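Peptidase (Pseudomonas aeruginosa, PDB 5LOX) is the ancestral beta subunit (Anbu), a proteasome-related Ntn-fold protein that assembles into helical complexes and is probably a peptidase. Local coordinates at residues Ala53-Arg65 against Leu85-Asp97. The protein carries 3 engineered substitutions. Residues are numbered along the deposited sequence; the frame is centred on the assembly and turned at random.
Engineered in segment 85-97: Met94 (natural residue Leu).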
# COMPACT_ATOMS: atom_id res chain seq x y z
N ALA A 53 -99.29 -6.64 -11.49
CA ALA A 53 -99.94 -5.32 -11.55
C ALA A 53 -100.94 -5.26 -12.70
O ALA A 53 -102.01 -4.72 -12.56
CB ALA A 53 -98.90 -4.22 -11.71
N THR A 54 -100.54 -5.80 -13.83
CA THR A 54 -101.36 -5.71 -15.01
C THR A 54 -102.58 -6.58 -14.83
O THR A 54 -103.67 -6.14 -15.01
CB THR A 54 -100.56 -6.13 -16.26
OG1 THR A 54 -99.38 -5.33 -16.36
CG2 THR A 54 -101.41 -5.95 -17.50
N SER A 55 -102.37 -7.84 -14.47
CA SER A 55 -103.48 -8.75 -14.38
C SER A 55 -104.44 -8.32 -13.27
O SER A 55 -105.64 -8.41 -13.42
CB SER A 55 -103.01 -10.15 -14.10
OG SER A 55 -102.73 -10.26 -12.72
N GLN A 56 -103.92 -7.82 -12.16
CA GLN A 56 -104.81 -7.30 -11.13
C GLN A 56 -105.66 -6.15 -11.64
O GLN A 56 -106.84 -6.08 -11.39
CB GLN A 56 -104.03 -6.78 -9.94
CG GLN A 56 -103.90 -7.80 -8.86
CD GLN A 56 -103.44 -7.14 -7.57
OE1 GLN A 56 -102.82 -6.06 -7.58
NE2 GLN A 56 -103.60 -7.86 -6.48
N SER A 57 -105.04 -5.20 -12.32
CA SER A 57 -105.81 -4.09 -12.85
C SER A 57 -106.92 -4.60 -13.78
O SER A 57 -108.01 -4.08 -13.77
CB SER A 57 -104.88 -3.08 -13.53
OG SER A 57 -104.26 -2.28 -12.54
N VAL A 58 -106.61 -5.58 -14.62
CA VAL A 58 -107.58 -6.07 -15.57
C VAL A 58 -108.75 -6.65 -14.83
O VAL A 58 -109.88 -6.30 -15.08
CB VAL A 58 -106.97 -7.12 -16.50
CG1 VAL A 58 -108.06 -7.90 -17.20
CG2 VAL A 58 -106.06 -6.44 -17.52
N ILE A 59 -108.47 -7.52 -13.87
CA ILE A 59 -109.52 -8.16 -13.08
C ILE A 59 -110.35 -7.14 -12.30
O ILE A 59 -111.56 -7.19 -12.26
CB ILE A 59 -108.91 -9.12 -12.08
CG1 ILE A 59 -108.26 -10.27 -12.84
CG2 ILE A 59 -109.95 -9.61 -11.11
CD1 ILE A 59 -109.22 -11.34 -13.30
N ASN A 60 -109.67 -6.18 -11.70
CA ASN A 60 -110.34 -5.16 -10.96
C ASN A 60 -111.31 -4.36 -11.82
O ASN A 60 -112.39 -4.03 -11.38
CB ASN A 60 -109.32 -4.23 -10.31
CG ASN A 60 -109.41 -4.29 -8.76
OD1 ASN A 60 -108.63 -5.02 -8.16
ND2 ASN A 60 -110.35 -3.56 -8.12
N LEU A 61 -110.90 -4.00 -13.02
CA LEU A 61 -111.77 -3.22 -13.87
C LEU A 61 -112.98 -4.06 -14.27
O LEU A 61 -114.08 -3.54 -14.39
CB LEU A 61 -111.03 -2.68 -15.11
CG LEU A 61 -109.90 -1.67 -14.88
CD1 LEU A 61 -109.39 -1.21 -16.23
CD2 LEU A 61 -110.30 -0.47 -14.02
N LEU A 62 -112.75 -5.33 -14.56
CA LEU A 62 -113.84 -6.20 -14.97
C LEU A 62 -114.87 -6.28 -13.86
O LEU A 62 -116.06 -6.27 -14.14
CB LEU A 62 -113.33 -7.59 -15.32
CG LEU A 62 -112.53 -7.70 -16.62
CD1 LEU A 62 -111.87 -9.06 -16.69
CD2 LEU A 62 -113.38 -7.48 -17.85
N GLN A 63 -114.42 -6.33 -12.61
CA GLN A 63 -115.34 -6.34 -11.46
C GLN A 63 -116.09 -5.02 -11.29
O GLN A 63 -117.29 -5.03 -11.24
CB GLN A 63 -114.61 -6.67 -10.17
CG GLN A 63 -114.27 -8.14 -10.02
CD GLN A 63 -113.17 -8.42 -9.00
OE1 GLN A 63 -112.50 -7.51 -8.50
NE2 GLN A 63 -112.93 -9.69 -8.73
N GLN A 64 -115.39 -3.89 -11.28
CA GLN A 64 -116.03 -2.59 -11.21
C GLN A 64 -117.10 -2.43 -12.29
O GLN A 64 -118.20 -1.95 -12.03
CB GLN A 64 -115.02 -1.45 -11.32
CG GLN A 64 -114.13 -1.28 -10.10
CD GLN A 64 -113.09 -0.16 -10.26
OE1 GLN A 64 -113.43 0.99 -10.55
NE2 GLN A 64 -111.81 -0.50 -10.07
N ARG A 65 -116.76 -2.80 -13.52
CA ARG A 65 -117.66 -2.59 -14.67
C ARG A 65 -118.88 -3.50 -14.72
O ARG A 65 -119.85 -3.21 -15.44
CB ARG A 65 -116.87 -2.70 -15.98
CG ARG A 65 -116.17 -1.41 -16.32
CD ARG A 65 -115.06 -1.62 -17.32
NE ARG A 65 -114.08 -0.55 -17.21
CZ ARG A 65 -113.00 -0.44 -17.98
NH1 ARG A 65 -112.74 -1.34 -18.93
NH2 ARG A 65 -112.18 0.56 -17.79
N LEU A 85 -113.53 -9.22 -24.56
CA LEU A 85 -113.66 -8.11 -23.62
C LEU A 85 -112.49 -8.07 -22.66
O LEU A 85 -111.94 -7.02 -22.40
CB LEU A 85 -114.96 -8.19 -22.85
CG LEU A 85 -115.11 -7.08 -21.80
CD1 LEU A 85 -115.13 -5.69 -22.42
CD2 LEU A 85 -116.38 -7.31 -20.97
N VAL A 86 -112.08 -9.24 -22.18
CA VAL A 86 -110.91 -9.31 -21.33
C VAL A 86 -109.72 -8.73 -22.08
O VAL A 86 -109.01 -7.88 -21.56
CB VAL A 86 -110.63 -10.76 -20.91
CG1 VAL A 86 -109.31 -10.85 -20.15
CG2 VAL A 86 -111.75 -11.26 -20.03
N ALA A 87 -109.49 -9.20 -23.31
CA ALA A 87 -108.38 -8.71 -24.12
C ALA A 87 -108.45 -7.20 -24.31
O ALA A 87 -107.47 -6.49 -24.14
CB ALA A 87 -108.39 -9.42 -25.47
N GLU A 88 -109.62 -6.73 -24.72
CA GLU A 88 -109.90 -5.30 -24.87
C GLU A 88 -109.47 -4.55 -23.61
O GLU A 88 -108.81 -3.52 -23.67
CB GLU A 88 -111.41 -5.14 -25.18
CG GLU A 88 -112.05 -3.78 -24.93
CD GLU A 88 -111.73 -2.76 -26.00
OE1 GLU A 88 -110.74 -2.98 -26.77
OE2 GLU A 88 -112.46 -1.74 -26.07
N THR A 89 -109.85 -5.09 -22.46
CA THR A 89 -109.53 -4.45 -21.16
C THR A 89 -108.02 -4.45 -20.89
O THR A 89 -107.47 -3.47 -20.46
CB THR A 89 -110.21 -5.19 -20.00
OG1 THR A 89 -111.56 -5.48 -20.33
CG2 THR A 89 -110.15 -4.37 -18.74
N THR A 90 -107.37 -5.57 -21.20
CA THR A 90 -105.92 -5.66 -21.10
C THR A 90 -105.26 -4.52 -21.89
O THR A 90 -104.43 -3.83 -21.35
CB THR A 90 -105.40 -7.03 -21.60
OG1 THR A 90 -106.14 -8.09 -20.98
CG2 THR A 90 -103.97 -7.19 -21.26
N ARG A 91 -105.64 -4.35 -23.17
CA ARG A 91 -105.06 -3.29 -24.02
C ARG A 91 -105.15 -1.96 -23.32
O ARG A 91 -104.22 -1.16 -23.35
CB ARG A 91 -105.80 -3.21 -25.36
CG ARG A 91 -105.38 -4.24 -26.39
CD ARG A 91 -105.99 -3.97 -27.77
NE ARG A 91 -107.40 -4.38 -27.87
CZ ARG A 91 -107.83 -5.63 -28.09
NH1 ARG A 91 -109.14 -5.86 -28.18
NH2 ARG A 91 -106.98 -6.66 -28.22
N GLU A 92 -106.30 -1.71 -22.75
CA GLU A 92 -106.57 -0.45 -22.09
C GLU A 92 -105.62 -0.22 -20.92
O GLU A 92 -105.10 0.87 -20.74
CB GLU A 92 -108.02 -0.43 -21.60
CG GLU A 92 -108.47 0.91 -21.07
CD GLU A 92 -109.73 0.79 -20.24
OE1 GLU A 92 -110.53 -0.15 -20.52
OE2 GLU A 92 -109.92 1.65 -19.35
N VAL A 93 -105.37 -1.26 -20.15
CA VAL A 93 -104.46 -1.17 -19.00
C VAL A 93 -103.00 -0.95 -19.42
O VAL A 93 -102.29 -0.15 -18.82
CB VAL A 93 -104.53 -2.44 -18.13
CG1 VAL A 93 -103.53 -2.37 -16.99
CG2 VAL A 93 -105.93 -2.65 -17.58
N MSE A 94 -102.57 -1.64 -20.47
CA MSE A 94 -101.21 -1.50 -21.02
C MSE A 94 -100.96 -0.09 -21.51
O MSE A 94 -99.84 0.42 -21.44
CB MSE A 94 -101.01 -2.41 -22.23
CG MSE A 94 -101.29 -3.89 -21.98
SE MSE A 94 -99.75 -4.64 -21.10
CE MSE A 94 -100.17 -6.45 -21.77
N ALA A 95 -101.98 0.49 -22.16
CA ALA A 95 -101.89 1.84 -22.72
C ALA A 95 -101.60 2.87 -21.63
O ALA A 95 -100.76 3.75 -21.81
CB ALA A 95 -103.16 2.19 -23.46
N ARG A 96 -102.26 2.73 -20.49
CA ARG A 96 -102.16 3.70 -19.41
C ARG A 96 -100.81 3.65 -18.64
O ARG A 96 -100.19 4.70 -18.42
CB ARG A 96 -103.36 3.53 -18.47
CG ARG A 96 -103.35 4.38 -17.21
CD ARG A 96 -103.22 3.53 -15.96
NE ARG A 96 -104.43 2.76 -15.70
CZ ARG A 96 -104.51 1.66 -14.95
NH1 ARG A 96 -103.44 1.15 -14.36
NH2 ARG A 96 -105.67 1.05 -14.81
N ASP A 97 -100.35 2.45 -18.30
CA ASP A 97 -99.13 2.23 -17.49
C ASP A 97 -97.81 2.37 -18.26
O ASP A 97 -96.78 2.68 -17.70
CB ASP A 97 -99.16 0.82 -16.86
CG ASP A 97 -100.15 0.69 -15.69
OD1 ASP A 97 -100.43 1.70 -15.00
OD2 ASP A 97 -100.64 -0.42 -15.46
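Helix 53-65 and helix 85-97 cross steeply, their N-to-C directions 123° apart and their axes 9.2 Å from each other at closest approach, with Val58 facing Thr90. They form one helical layer of the αββα sandwich of the Ntn-hydrolase fold, a worked example of knobs-into-holes packing. Val58 is one knob, set among Val86, Thr89, Thr90 and Val93; its CG2, anti to the carbonyl carbon, comes within 3.7 Å of Thr90 CA. In return Val93 enters a hole lined by Thr54, Ser57, Val58 and Leu61, CG1 meeting Ser57 CB at 3.8 Å and CG2 meeting Val58 and Leu61. Thr89 is the third knob, among Val58, Leu61, Leu62 and Arg65; its OG1 hydrogen-bonds to Leu85 O, and its methyl lies against Leu61 CB. Beneath, Val58 and Thr90 both rest on Phe111 of strand 109-117. Ser57 OG and Arg96 NH2 each hydrogen-bond Tyr80 OH of the second subunit, tying the helix pair to the assembly. At the C-terminal end of segment 53-65, extended Arg65 grips Glu92 end-on, guanidinium and carboxylate nearly coplanar, 3° apart: a salt bridge of two hydrogen bonds, Arg65 NH1 to Glu92 OE1 and NH2 to OE2, both 3.0 Å, each oxygen accepting through its syn lone pair.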